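Cobalamin biosynthesis precorrin-6Y methylase (CbiE) (PDB 2BB3) probably transfers a methyl group from S-adenosyl-L-methionine to a precorrin intermediate in adenosylcobalamin biosynthesis and binds the product S-adenosyl-L-homocysteine. Local coordinates at residues 42-47 with 92-97; 83-86 with 90-93; 52-57 with 62-67; 123-128 with 164-169; 77-82 with 109-114. One frame throughout, in Å; residues are numbered along the deposited sequence.

How the contacts relate
Contacts 1, 2, 3 and 5 lie in the lobe built on the five-stranded parallel sheet, whereas contact 4 joins helix 125-133 to strand 162-167 of the mixed sheet. Strand 91-95 serves contacts 1 and 2, whose centres are about 11 Å apart, and helix 76-88 serves contacts 2 and 5, their centres also about 11 Å apart. Contact 3 falls within the chain spanned by contact 1 and touches it through Arg67 and Ala56; the segments of contacts 1 and 5 alternate along the chain. Contact 4 comes last, about 21 Å from contact 1 between centres, yet both touch S-adenosyl-L-homocysteine, so the ligand is bound between the two lobes.

Contact 1: 42-47 with 92-97; sequences EIIERA and AVISTG. With SAH (S-adenosyl-L-homocysteine), chain C.
Two methyl-to-methyl contacts join the end of helix 38-46 to strand 91-95: Ala47 CB meets Ala92 CB at 3.7 Å, and Ile44 CD1 meets Ile94 CD1 at 3.9 Å. Both alanine CB atoms point across the contact, so the first residue beyond the helix meets the strand methyl to methyl. The isoleucines reach each other differently. Neither starts out directly toward its partner, but each places CG1 beside its own backbone N and opposite the carbonyl carbon (chi1 -70° in Ile44, -59° in Ile94). An extended second torsion then carries CD1 outward, and the two side chains cross at about a right angle with only their ends touching. All four residues are buried, and no hydrogen bond spans the segments. Further along the segment, Thr96 and Gly97 line the ligand pocket: Thr96 O accepts a hydrogen bond of 2.7 Å from the amino N of S-adenosyl-L-homocysteine, and Gly97 CA lies 3.7 Å from the ligand's carboxyl carbon C. The segment thus begins against the helix and finishes at the ligand. Strand 91-95 runs between strands 49-52 and 23-28 in the parallel sheet, pairing with both through backbone hydrogen bonds. Helix 38-46 packs over one face, with Ile43 on Trp25 and Val27 and Ile44 on Ile50, while Ala56 and Leu57 of helix 54-59 also pack on Ile94.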
# COMPACT_ATOMS: atom_id res chain seq x y z
N GLU A 42 -7.63 11.59 14.11
CA GLU A 42 -7.71 11.59 15.56
C GLU A 42 -6.32 11.82 16.14
O GLU A 42 -6.15 12.65 17.05
CB GLU A 42 -8.30 10.27 16.05
CG GLU A 42 -9.72 10.02 15.54
CD GLU A 42 -10.26 8.66 15.95
OE1 GLU A 42 -11.39 8.31 15.51
OE2 GLU A 42 -9.57 7.95 16.72
N ILE A 43 -5.33 11.11 15.61
CA ILE A 43 -3.96 11.27 16.06
C ILE A 43 -3.56 12.72 15.84
O ILE A 43 -3.02 13.37 16.73
CB ILE A 43 -2.99 10.34 15.26
CG1 ILE A 43 -3.20 8.88 15.69
CG2 ILE A 43 -1.55 10.73 15.49
CD1 ILE A 43 -2.62 7.88 14.73
N ILE A 44 -3.86 13.25 14.66
CA ILE A 44 -3.51 14.62 14.33
C ILE A 44 -4.18 15.69 15.20
O ILE A 44 -3.52 16.63 15.65
CB ILE A 44 -3.79 14.92 12.83
CG1 ILE A 44 -2.79 14.15 11.95
CG2 ILE A 44 -3.64 16.41 12.55
CD1 ILE A 44 -3.08 14.21 10.46
N GLU A 45 -5.47 15.47 15.46
CA GLU A 45 -6.33 16.34 16.27
C GLU A 45 -5.85 16.45 17.72
O GLU A 45 -6.07 17.46 18.38
CB GLU A 45 -7.77 15.77 16.26
CG GLU A 45 -8.84 16.63 16.93
CD GLU A 45 -8.77 16.64 18.46
OE1 GLU A 45 -8.93 17.73 19.05
OE2 GLU A 45 -8.57 15.56 19.06
N ARG A 46 -5.17 15.41 18.18
CA ARG A 46 -4.67 15.32 19.55
C ARG A 46 -3.24 15.85 19.68
O ARG A 46 -2.85 16.35 20.73
CB ARG A 46 -4.68 13.86 20.04
CG ARG A 46 -6.06 13.23 20.14
CD ARG A 46 -6.81 13.71 21.38
NE ARG A 46 -8.21 13.29 21.38
CZ ARG A 46 -8.79 12.59 22.35
NH1 ARG A 46 -8.08 12.21 23.41
NH2 ARG A 46 -10.08 12.27 22.27
N ALA A 47 -2.46 15.74 18.61
CA ALA A 47 -1.08 16.19 18.63
C ALA A 47 -0.91 17.61 19.16
O ALA A 47 -1.80 18.44 18.99
CB ALA A 47 -0.47 16.08 17.22
N ALA A 92 3.55 14.53 16.36
CA ALA A 92 3.06 13.78 15.22
C ALA A 92 3.92 14.24 14.05
O ALA A 92 4.22 15.43 13.91
CB ALA A 92 1.61 14.08 14.95
N VAL A 93 4.35 13.29 13.23
CA VAL A 93 5.13 13.61 12.06
C VAL A 93 4.27 13.08 10.94
O VAL A 93 3.82 11.94 10.97
CB VAL A 93 6.48 12.87 12.05
CG1 VAL A 93 7.27 13.24 10.80
CG2 VAL A 93 7.29 13.22 13.30
N ILE A 94 4.03 13.93 9.95
CA ILE A 94 3.23 13.56 8.81
C ILE A 94 4.16 13.34 7.64
O ILE A 94 5.00 14.18 7.34
CB ILE A 94 2.22 14.65 8.44
CG1 ILE A 94 1.31 14.93 9.63
CG2 ILE A 94 1.40 14.21 7.24
CD1 ILE A 94 0.22 15.97 9.33
N SER A 95 4.03 12.19 6.99
CA SER A 95 4.85 11.85 5.84
C SER A 95 3.93 11.90 4.64
O SER A 95 2.73 11.65 4.79
CB SER A 95 5.39 10.42 6.01
OG SER A 95 6.03 9.97 4.84
N THR A 96 4.46 12.23 3.47
CA THR A 96 3.59 12.22 2.29
C THR A 96 3.21 10.78 2.00
O THR A 96 3.98 9.86 2.29
CB THR A 96 4.28 12.76 1.03
OG1 THR A 96 5.55 12.14 0.90
CG2 THR A 96 4.41 14.27 1.09
N GLY A 97 2.03 10.60 1.42
CA GLY A 97 1.54 9.28 1.11
C GLY A 97 1.54 8.32 2.29
O GLY A 97 0.94 8.59 3.33
N SAH C . 5.69 8.21 1.06
CA SAH C . 5.36 8.46 -0.29
CB SAH C . 6.59 8.42 -1.18
CG SAH C . 7.81 9.32 -0.98
SD SAH C . 9.31 8.96 -1.86
C SAH C . 4.27 7.52 -0.66
O SAH C . 3.81 7.83 -1.69
OXT SAH C . 3.97 6.58 0.02
C5' SAH C . 8.83 10.17 -3.05
C4' SAH C . 8.54 9.63 -4.44
O4' SAH C . 7.29 9.09 -4.58
C3' SAH C . 8.77 10.55 -5.59
O3' SAH C . 10.07 10.67 -5.98
C2' SAH C . 7.92 9.90 -6.63
O2' SAH C . 8.60 8.97 -7.34
C1' SAH C . 6.85 9.22 -5.86
N9 SAH C . 5.66 10.04 -5.81
C8 SAH C . 5.21 10.65 -4.75
N7 SAH C . 4.10 11.26 -4.99
C5 SAH C . 3.81 11.04 -6.21
C6 SAH C . 2.75 11.44 -6.96
N6 SAH C . 1.80 12.18 -6.52
N1 SAH C . 2.70 11.04 -8.22
C2 SAH C . 3.67 10.28 -8.73
N3 SAH C . 4.68 9.91 -7.97
C4 SAH C . 4.76 10.28 -6.74

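Contact 2: 83-86 with 90-93; sequences MEEG and EVAV
Val91 carries this contact, setting one methyl group against the backbone of Gly86 where helix 76-88 leads into strand 91-95. Just before it, Glu90 turns its CB away from the helix and contributes little; its backbone pairs instead with Glu48 and Val49. At Val91 the side chain points toward the helix. Its first torsion sets CG1 opposite the backbone N (chi1 180°) and CG2 opposite the carbonyl carbon, and it is CG2 that reaches Gly86 CA at 3.5 Å. The same methyl, Val91 CG2, lies 4.0 Å from Glu85 O, so it rests on main-chain atoms of the helix's last part. The next residue, Ala92, belongs to the other face of the sheet, where it packs on Ala47. Val93 returns to the helix-facing side, but packs on Ile82, one turn earlier in the helix, as Val91 does with its other methyl. In the conformer given here, one of two modelled, Glu85 OE1 is hydrogen-bonded to Tyr51 OH and OE2 forms a salt bridge with Arg89. No hydrogen bond crosses between the segments: cohesion here is apolar, a valine methyl fitted against a glycine backbone, while the acidic neighbour finds its polar partners elsewhere.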
# COMPACT_ATOMS: atom_id res chain seq x y z
N MSE A 83 12.23 13.60 17.78
CA MSE A 83 12.08 12.43 18.63
C MSE A 83 12.13 12.79 20.11
O MSE A 83 11.20 12.48 20.85
CB MSE A 83 13.20 11.43 18.29
CG MSE A 83 12.83 9.97 18.45
SE MSE A 83 13.38 8.96 16.90
CE MSE A 83 11.90 9.42 15.76
N GLU A 84 13.20 13.45 20.53
CA GLU A 84 13.35 13.83 21.94
C GLU A 84 12.26 14.80 22.40
O GLU A 84 11.79 14.71 23.54
CB GLU A 84 14.74 14.43 22.19
CG GLU A 84 15.22 14.29 23.64
CD GLU A 84 15.19 12.84 24.13
OE1 GLU A 84 15.80 11.97 23.48
OE2 GLU A 84 14.56 12.59 25.18
N GLU A 85 11.87 15.73 21.54
CA GLU A 85 10.83 16.68 21.91
C GLU A 85 9.54 15.91 22.19
O GLU A 85 8.64 16.41 22.87
CB GLU A 85 10.58 17.68 20.79
CG GLU A 85 9.91 18.98 21.26
CD GLU A 85 8.84 19.47 20.30
OE1 GLU A 85 8.94 19.18 19.09
OE2 GLU A 85 7.90 20.16 20.77
N GLY A 86 9.47 14.69 21.68
CA GLY A 86 8.28 13.89 21.85
C GLY A 86 8.20 13.26 23.23
O GLY A 86 7.29 12.49 23.52
N GLU A 90 3.24 15.81 22.95
CA GLU A 90 2.67 14.88 21.98
C GLU A 90 3.02 15.35 20.58
O GLU A 90 2.56 16.39 20.11
CB GLU A 90 1.15 14.80 22.16
CG GLU A 90 0.77 14.05 23.43
CD GLU A 90 -0.60 14.43 23.95
OE1 GLU A 90 -0.92 14.01 25.09
OE2 GLU A 90 -1.36 15.13 23.25
N VAL A 91 3.86 14.57 19.92
CA VAL A 91 4.33 14.89 18.60
C VAL A 91 3.78 13.96 17.53
O VAL A 91 3.56 12.77 17.77
CB VAL A 91 5.88 14.82 18.55
CG1 VAL A 91 6.37 15.15 17.15
CG2 VAL A 91 6.47 15.77 19.59
N ALA A 92 3.55 14.53 16.36
CA ALA A 92 3.06 13.78 15.22
C ALA A 92 3.92 14.24 14.05
O ALA A 92 4.22 15.43 13.91
CB ALA A 92 1.61 14.08 14.95
N VAL A 93 4.35 13.29 13.23
CA VAL A 93 5.13 13.61 12.06
C VAL A 93 4.27 13.08 10.94
O VAL A 93 3.82 11.94 10.97
CB VAL A 93 6.48 12.87 12.05
CG1 VAL A 93 7.27 13.24 10.80
CG2 VAL A 93 7.29 13.22 13.30

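Contact 3: 52-57 with 62-67; sequences GSRRAL and VVDDSR
Helix 54-59 and the loop that follows it fold back on each other, and the reversal after the helix is tied by a bond in which Val62 N donates to Leu57 O over 3.0 Å, nearly straight at 175°. At the other end of the helix Ser53 is the N-cap, its OG accepting from Ala56 N at 3.1 Å. Between helix and loop, Leu57 CB packs on Val63 CB at 3.8 Å, while Leu57 CD2 touches Val62 CG2 at 4.0 Å, these two side chains lying nearly perpendicular. Val63 sets CG2 opposite its backbone N, with CG1 at chi1 70°, and thereby lays the CG2 methyl over the centre of one face of the Arg54 guanidinium. Arg54 is modelled in two conformers; in this one NH1 is 3.5 Å from Val63 CG2 and also forms a salt bridge with Glu58. A type I turn from Val62 to Asp65 is closed by Asp65 N to Val62 O, 2.9 Å. The carboxylate of Asp65 then lies at the edge of the Arg67 guanidinium, with Arg67 NH1 to Asp65 OD1 at 3.2 Å. Arg67 NH2 reaches on to Ala47 O at the end of helix 38-46. Leu57 packs on Ile50 and Ile94, and Val62 on Ile94, so the unit sits over strands 49-52 and 91-95, and its loop leads into strand 68-70, outermost in the parallel sheet of this chain.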
# COMPACT_ATOMS: atom_id res chain seq x y z
N GLY A 52 6.34 18.03 9.47
CA GLY A 52 6.14 17.48 8.15
C GLY A 52 6.55 18.46 7.06
O GLY A 52 6.64 19.66 7.30
N SER A 53 6.81 17.94 5.87
CA SER A 53 7.17 18.77 4.72
C SER A 53 5.93 19.56 4.35
O SER A 53 4.81 19.20 4.74
CB SER A 53 7.52 17.89 3.53
OG SER A 53 6.33 17.35 2.99
N ARG A 54 6.06 20.67 3.61
CA ARG A 54 4.85 21.42 3.29
C ARG A 54 3.83 20.57 2.54
O ARG A 54 2.64 20.62 2.87
CB ARG A 54 5.14 22.72 2.51
CG ARG A 54 3.99 23.77 2.64
CD ARG A 54 4.20 25.07 1.83
NE ARG A 54 3.61 26.24 2.50
CZ ARG A 54 2.30 26.52 2.57
NH1 ARG A 54 1.41 25.72 2.00
NH2 ARG A 54 1.89 27.59 3.24
N ARG A 55 4.26 19.78 1.54
CA ARG A 55 3.28 18.95 0.86
C ARG A 55 2.52 18.04 1.82
O ARG A 55 1.30 17.94 1.75
CB ARG A 55 3.95 18.08 -0.21
CG ARG A 55 4.09 18.74 -1.58
CD ARG A 55 4.52 17.72 -2.65
NE ARG A 55 3.60 16.58 -2.73
CZ ARG A 55 2.33 16.67 -3.12
NH1 ARG A 55 1.81 17.85 -3.47
NH2 ARG A 55 1.57 15.59 -3.15
N ALA A 56 3.25 17.38 2.71
CA ALA A 56 2.60 16.48 3.66
C ALA A 56 1.62 17.26 4.54
O ALA A 56 0.51 16.79 4.78
CB ALA A 56 3.64 15.76 4.52
N LEU A 57 2.01 18.45 5.00
CA LEU A 57 1.11 19.26 5.83
C LEU A 57 -0.08 19.76 5.03
O LEU A 57 -1.21 19.72 5.52
CB LEU A 57 1.87 20.44 6.45
CG LEU A 57 3.05 19.99 7.32
CD1 LEU A 57 3.83 21.21 7.84
CD2 LEU A 57 2.52 19.14 8.48
N VAL A 62 -3.26 20.76 7.37
CA VAL A 62 -2.81 21.40 8.60
C VAL A 62 -1.61 22.33 8.41
O VAL A 62 -1.01 22.78 9.39
CB VAL A 62 -2.43 20.34 9.65
CG1 VAL A 62 -3.68 19.64 10.16
CG2 VAL A 62 -1.47 19.34 9.04
N VAL A 63 -1.27 22.64 7.16
CA VAL A 63 -0.13 23.52 6.90
C VAL A 63 -0.31 24.90 7.51
O VAL A 63 0.66 25.61 7.74
CB VAL A 63 0.16 23.69 5.38
CG1 VAL A 63 -0.95 24.51 4.72
CG2 VAL A 63 1.50 24.36 5.18
N ASP A 64 -1.56 25.27 7.79
CA ASP A 64 -1.85 26.58 8.37
C ASP A 64 -2.18 26.46 9.85
O ASP A 64 -2.58 27.43 10.48
CB ASP A 64 -3.01 27.25 7.63
CG ASP A 64 -2.72 27.44 6.14
OD1 ASP A 64 -1.69 28.07 5.82
OD2 ASP A 64 -3.53 26.97 5.31
N ASP A 65 -2.02 25.27 10.40
CA ASP A 65 -2.27 25.08 11.82
C ASP A 65 -1.12 25.76 12.54
O ASP A 65 -0.01 25.86 12.00
CB ASP A 65 -2.29 23.60 12.17
CG ASP A 65 -3.24 23.29 13.30
OD1 ASP A 65 -4.44 23.09 13.00
OD2 ASP A 65 -2.79 23.24 14.47
N SER A 66 -1.38 26.23 13.76
CA SER A 66 -0.38 26.90 14.57
C SER A 66 0.57 25.89 15.18
O SER A 66 1.71 26.22 15.53
CB SER A 66 -1.08 27.69 15.68
OG SER A 66 -1.96 26.85 16.40
N ARG A 67 0.10 24.66 15.34
CA ARG A 67 0.92 23.59 15.89
C ARG A 67 1.85 23.03 14.82
O ARG A 67 2.72 22.21 15.11
CB ARG A 67 0.03 22.46 16.38
CG ARG A 67 -1.02 22.85 17.40
CD ARG A 67 -2.04 21.75 17.50
NE ARG A 67 -2.74 21.58 16.22
CZ ARG A 67 -3.50 20.54 15.92
NH1 ARG A 67 -4.10 20.47 14.74
NH2 ARG A 67 -3.64 19.54 16.79

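Contact 4: 123-128 with 164-169; sequences ISSVQV and LILADS. With SAH (S-adenosyl-L-homocysteine), chain C.
Apolar packing joins the segments directly: Val126, in the first turn of helix 125-133, divides its methyl groups between two leucines of strand 162-167. With chi1 at 161°, Val126 CG1 lies opposite the backbone N and touches Leu164 CD2 at 3.7 Å, while Val126 CG2 turns to Leu166 CD2 at 3.6 Å. The valine lies crosswise to Leu166 and more slantwise to Leu164, so that each methyl has its own leucine. Both leucines also touch Ile210 of strand 209-213, and Val126 also meets Leu137 of the second subunit. Hydrogen bonds within the helix start form a capping box: Gln127 N donates to Ser124 OG (3.2 Å), and Ser124 N donates back to Gln127 OE1 (2.9 Å), reaching it from above the amide plane. The remaining bonds go to S-adenosyl-L-homocysteine. Ser125 N points almost straight at the ligand's carboxylate O (3.0 Å, 175°), and Ser125 OG donates to the same oxygen, O of the ligand, at 3.2 Å, while Ser125 CB lies against adenine atoms C4 and C5. From the strand, Ala167 O faces both ribose hydroxyls, 2.7 Å from O2' and 3.1 Å from O3'. Leu166 lays CB near the ribose O2' and CD1 near O4'. The ligand's carboxylate thus meets the N-terminal end of a helix, where two donors and the helix end would probably favour a negative charge, while the strand brings a carbonyl oxygen close to both sugar hydroxyls.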
# COMPACT_ATOMS: atom_id res chain seq x y z
N ILE A 123 -2.59 6.10 2.04
CA ILE A 123 -2.50 5.66 0.65
C ILE A 123 -1.30 6.25 -0.08
O ILE A 123 -1.10 7.46 -0.10
CB ILE A 123 -3.84 5.96 -0.05
CG1 ILE A 123 -4.87 4.93 0.48
CG2 ILE A 123 -3.70 5.88 -1.58
CD1 ILE A 123 -6.25 5.35 0.36
N SER A 124 -0.48 5.37 -0.64
CA SER A 124 0.74 5.79 -1.32
C SER A 124 0.59 6.01 -2.81
O SER A 124 -0.39 5.57 -3.41
CB SER A 124 1.85 4.75 -1.09
OG SER A 124 1.54 3.53 -1.72
N SER A 125 1.56 6.69 -3.39
CA SER A 125 1.53 6.97 -4.81
C SER A 125 1.66 5.62 -5.51
O SER A 125 1.21 5.44 -6.65
CB SER A 125 2.68 7.91 -5.21
OG SER A 125 3.94 7.39 -4.82
N VAL A 126 2.27 4.67 -4.81
CA VAL A 126 2.41 3.33 -5.34
C VAL A 126 1.02 2.73 -5.53
O VAL A 126 0.72 2.15 -6.58
CB VAL A 126 3.26 2.43 -4.41
CG1 VAL A 126 2.99 0.93 -4.75
CG2 VAL A 126 4.74 2.75 -4.62
N GLN A 127 0.16 2.86 -4.53
CA GLN A 127 -1.19 2.34 -4.64
C GLN A 127 -2.00 3.02 -5.72
O GLN A 127 -2.76 2.37 -6.46
CB GLN A 127 -1.94 2.48 -3.31
CG GLN A 127 -1.56 1.45 -2.28
CD GLN A 127 -2.06 1.83 -0.91
OE1 GLN A 127 -1.43 2.64 -0.22
NE2 GLN A 127 -3.20 1.27 -0.52
N VAL A 128 -1.86 4.34 -5.81
CA VAL A 128 -2.61 5.08 -6.83
C VAL A 128 -2.18 4.62 -8.22
O VAL A 128 -3.03 4.40 -9.08
CB VAL A 128 -2.42 6.61 -6.64
CG1 VAL A 128 -3.02 7.38 -7.79
CG2 VAL A 128 -3.08 7.04 -5.33
N LEU A 164 8.18 -1.16 -10.27
CA LEU A 164 7.42 0.05 -10.04
C LEU A 164 8.49 0.90 -9.34
O LEU A 164 8.79 0.70 -8.16
CB LEU A 164 6.22 -0.21 -9.12
CG LEU A 164 5.06 0.77 -9.32
CD1 LEU A 164 4.52 0.64 -10.75
CD2 LEU A 164 3.94 0.51 -8.33
N ILE A 165 9.08 1.83 -10.07
CA ILE A 165 10.15 2.66 -9.55
C ILE A 165 9.69 4.03 -9.10
O ILE A 165 9.05 4.75 -9.85
CB ILE A 165 11.25 2.85 -10.62
CG1 ILE A 165 11.71 1.49 -11.16
CG2 ILE A 165 12.43 3.63 -10.05
CD1 ILE A 165 12.48 1.59 -12.49
N LEU A 166 9.99 4.39 -7.86
CA LEU A 166 9.63 5.72 -7.39
C LEU A 166 10.81 6.58 -7.83
O LEU A 166 11.90 6.47 -7.27
CB LEU A 166 9.46 5.75 -5.87
CG LEU A 166 8.38 4.81 -5.32
CD1 LEU A 166 7.80 5.38 -4.07
CD2 LEU A 166 7.27 4.64 -6.32
N ALA A 167 10.60 7.41 -8.84
CA ALA A 167 11.69 8.22 -9.34
C ALA A 167 11.45 9.72 -9.29
O ALA A 167 10.34 10.19 -9.03
CB ALA A 167 12.01 7.81 -10.78
N ASP A 168 12.52 10.47 -9.51
CA ASP A 168 12.41 11.91 -9.58
C ASP A 168 13.03 12.21 -10.93
O ASP A 168 13.46 11.28 -11.59
CB ASP A 168 13.15 12.61 -8.42
CG ASP A 168 14.62 12.31 -8.39
OD1 ASP A 168 15.19 11.90 -9.42
OD2 ASP A 168 15.22 12.52 -7.31
N SER A 169 13.07 13.48 -11.33
CA SER A 169 13.57 13.88 -12.63
C SER A 169 15.01 13.50 -12.95
O SER A 169 15.43 13.57 -14.11
CB SER A 169 13.39 15.40 -12.82
OG SER A 169 14.12 16.16 -11.86
N SAH C . 5.69 8.21 1.06
CA SAH C . 5.36 8.46 -0.29
CB SAH C . 6.59 8.42 -1.18
CG SAH C . 7.81 9.32 -0.98
SD SAH C . 9.31 8.96 -1.86
C SAH C . 4.27 7.52 -0.66
O SAH C . 3.81 7.83 -1.69
OXT SAH C . 3.97 6.58 0.02
C5' SAH C . 8.83 10.17 -3.05
C4' SAH C . 8.54 9.63 -4.44
O4' SAH C . 7.29 9.09 -4.58
C3' SAH C . 8.77 10.55 -5.59
O3' SAH C . 10.07 10.67 -5.98
C2' SAH C . 7.92 9.90 -6.63
O2' SAH C . 8.60 8.97 -7.34
C1' SAH C . 6.85 9.22 -5.86
N9 SAH C . 5.66 10.04 -5.81
C8 SAH C . 5.21 10.65 -4.75
N7 SAH C . 4.10 11.26 -4.99
C5 SAH C . 3.81 11.04 -6.21
C6 SAH C . 2.75 11.44 -6.96
N6 SAH C . 1.80 12.18 -6.52
N1 SAH C . 2.70 11.04 -8.22
C2 SAH C . 3.67 10.28 -8.73
N3 SAH C . 4.68 9.91 -7.97
C4 SAH C . 4.76 10.28 -6.74

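Contact 5: 77-82 with 109-114; sequences DEIRRI and REIAED
Arg80 and Ile111 meet because their first torsions put the long branches on converging paths: Arg80 has CG opposite its carbonyl carbon (chi1 -78°), and Ile111 places CG1 likewise (chi1 -59°). The arginine then runs extended from CG to NE and crosses the isoleucine at a slant. Arg80 CG lies 3.9 Å from Ile111 CG2, and the guanidinium presents one face to Ile111 CG1, which stands over the centre of the group. The far end of the same isoleucine goes inward: Ile111 CD1 touches Ile79 CG2 at 3.5 Å. Toward the exposed end, Arg80 NH2 gives a weak, bent hydrogen bond to Glu110 O (3.4 Å, 127°), approached obliquely to the guanidinium plane. Ile111 also meets the selenium-bearing side chain of Met83, one turn further along helix 76-88, so the loop after helix 105-109 rests on two turns of that helix before strand 116-120 begins. At the start of the loop, Arg109 forms a salt bridge with Glu139 of the second subunit. Attraction here comes mainly from hydrocarbon: Ile111 joins a buried isoleucine to the chain and guanidinium face of an exposed arginine, whose one hydrogen bond across the segments is weak.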
# COMPACT_ATOMS: atom_id res chain seq x y z
N ASP A 77 19.72 13.54 12.37
CA ASP A 77 19.81 14.61 13.35
C ASP A 77 18.49 15.34 13.57
O ASP A 77 18.09 15.61 14.71
CB ASP A 77 20.87 15.62 12.87
CG ASP A 77 20.76 15.91 11.38
OD1 ASP A 77 20.98 14.99 10.57
OD2 ASP A 77 20.45 17.07 11.02
N GLU A 78 17.80 15.62 12.47
CA GLU A 78 16.55 16.36 12.50
C GLU A 78 15.44 15.47 13.09
O GLU A 78 14.59 15.95 13.84
CB GLU A 78 16.16 16.82 11.09
CG GLU A 78 14.81 17.53 11.00
CD GLU A 78 14.73 18.77 11.89
OE1 GLU A 78 14.04 18.73 12.94
OE2 GLU A 78 15.36 19.80 11.55
N ILE A 79 15.44 14.18 12.75
CA ILE A 79 14.42 13.28 13.29
C ILE A 79 14.71 12.98 14.76
O ILE A 79 13.80 12.73 15.54
CB ILE A 79 14.30 11.96 12.46
CG1 ILE A 79 13.40 12.16 11.25
CG2 ILE A 79 13.63 10.87 13.29
CD1 ILE A 79 13.80 13.29 10.34
N ARG A 80 15.99 13.01 15.13
CA ARG A 80 16.37 12.78 16.52
C ARG A 80 15.82 13.91 17.38
O ARG A 80 15.28 13.67 18.47
CB ARG A 80 17.89 12.70 16.69
CG ARG A 80 18.51 11.38 16.28
CD ARG A 80 19.92 11.19 16.86
NE ARG A 80 20.61 10.09 16.19
CZ ARG A 80 20.97 10.11 14.90
NH1 ARG A 80 20.71 11.17 14.15
NH2 ARG A 80 21.55 9.05 14.35
N ARG A 81 15.95 15.14 16.89
CA ARG A 81 15.45 16.31 17.62
C ARG A 81 13.96 16.11 17.88
O ARG A 81 13.53 16.05 19.03
CB ARG A 81 15.68 17.59 16.79
CG ARG A 81 15.54 18.88 17.59
CD ARG A 81 15.79 20.15 16.75
NE ARG A 81 17.06 20.11 16.03
CZ ARG A 81 17.19 19.74 14.76
NH1 ARG A 81 16.11 19.39 14.07
NH2 ARG A 81 18.38 19.71 14.18
N ILE A 82 13.19 15.99 16.79
CA ILE A 82 11.75 15.78 16.87
C ILE A 82 11.43 14.67 17.86
O ILE A 82 10.50 14.76 18.65
CB ILE A 82 11.18 15.36 15.49
CG1 ILE A 82 11.35 16.49 14.48
CG2 ILE A 82 9.72 14.95 15.63
CD1 ILE A 82 10.86 16.15 13.09
N ARG A 109 16.14 3.19 11.69
CA ARG A 109 16.98 2.09 12.15
C ARG A 109 18.34 2.57 12.65
O ARG A 109 19.00 1.87 13.40
CB ARG A 109 17.18 1.06 11.03
CG ARG A 109 15.89 0.38 10.61
CD ARG A 109 16.12 -0.70 9.57
NE ARG A 109 14.88 -0.97 8.86
CZ ARG A 109 14.67 -0.64 7.58
NH1 ARG A 109 15.63 -0.05 6.89
NH2 ARG A 109 13.49 -0.88 7.02
N GLU A 110 18.74 3.77 12.25
CA GLU A 110 20.02 4.34 12.70
C GLU A 110 19.89 5.17 13.96
O GLU A 110 20.87 5.77 14.41
CB GLU A 110 20.63 5.23 11.62
CG GLU A 110 21.06 4.51 10.38
CD GLU A 110 21.80 5.42 9.43
OE1 GLU A 110 22.77 4.95 8.81
OE2 GLU A 110 21.40 6.60 9.29
N ILE A 111 18.71 5.21 14.56
CA ILE A 111 18.54 6.02 15.75
C ILE A 111 18.40 5.18 17.02
O ILE A 111 17.65 4.21 17.04
CB ILE A 111 17.31 6.95 15.58
CG1 ILE A 111 17.54 7.85 14.36
CG2 ILE A 111 17.09 7.77 16.84
CD1 ILE A 111 16.32 8.66 13.96
N ALA A 112 19.16 5.54 18.05
CA ALA A 112 19.12 4.84 19.33
C ALA A 112 17.78 5.18 19.96
O ALA A 112 17.59 6.24 20.55
CB ALA A 112 20.26 5.28 20.22
N GLU A 113 16.86 4.23 19.81
CA GLU A 113 15.48 4.33 20.25
C GLU A 113 15.14 4.43 21.74
O GLU A 113 15.08 3.42 22.43
CB GLU A 113 14.72 3.13 19.66
CG GLU A 113 13.21 3.22 19.78
CD GLU A 113 12.58 3.89 18.57
OE1 GLU A 113 12.96 5.04 18.26
OE2 GLU A 113 11.70 3.26 17.95
N ASP A 114 14.92 5.64 22.25
CA ASP A 114 14.50 5.78 23.64
C ASP A 114 12.98 5.91 23.58
O ASP A 114 12.25 5.06 24.10
CB ASP A 114 15.09 7.03 24.30
CG ASP A 114 14.54 7.27 25.70
OD1 ASP A 114 14.47 6.29 26.48
OD2 ASP A 114 14.17 8.42 26.02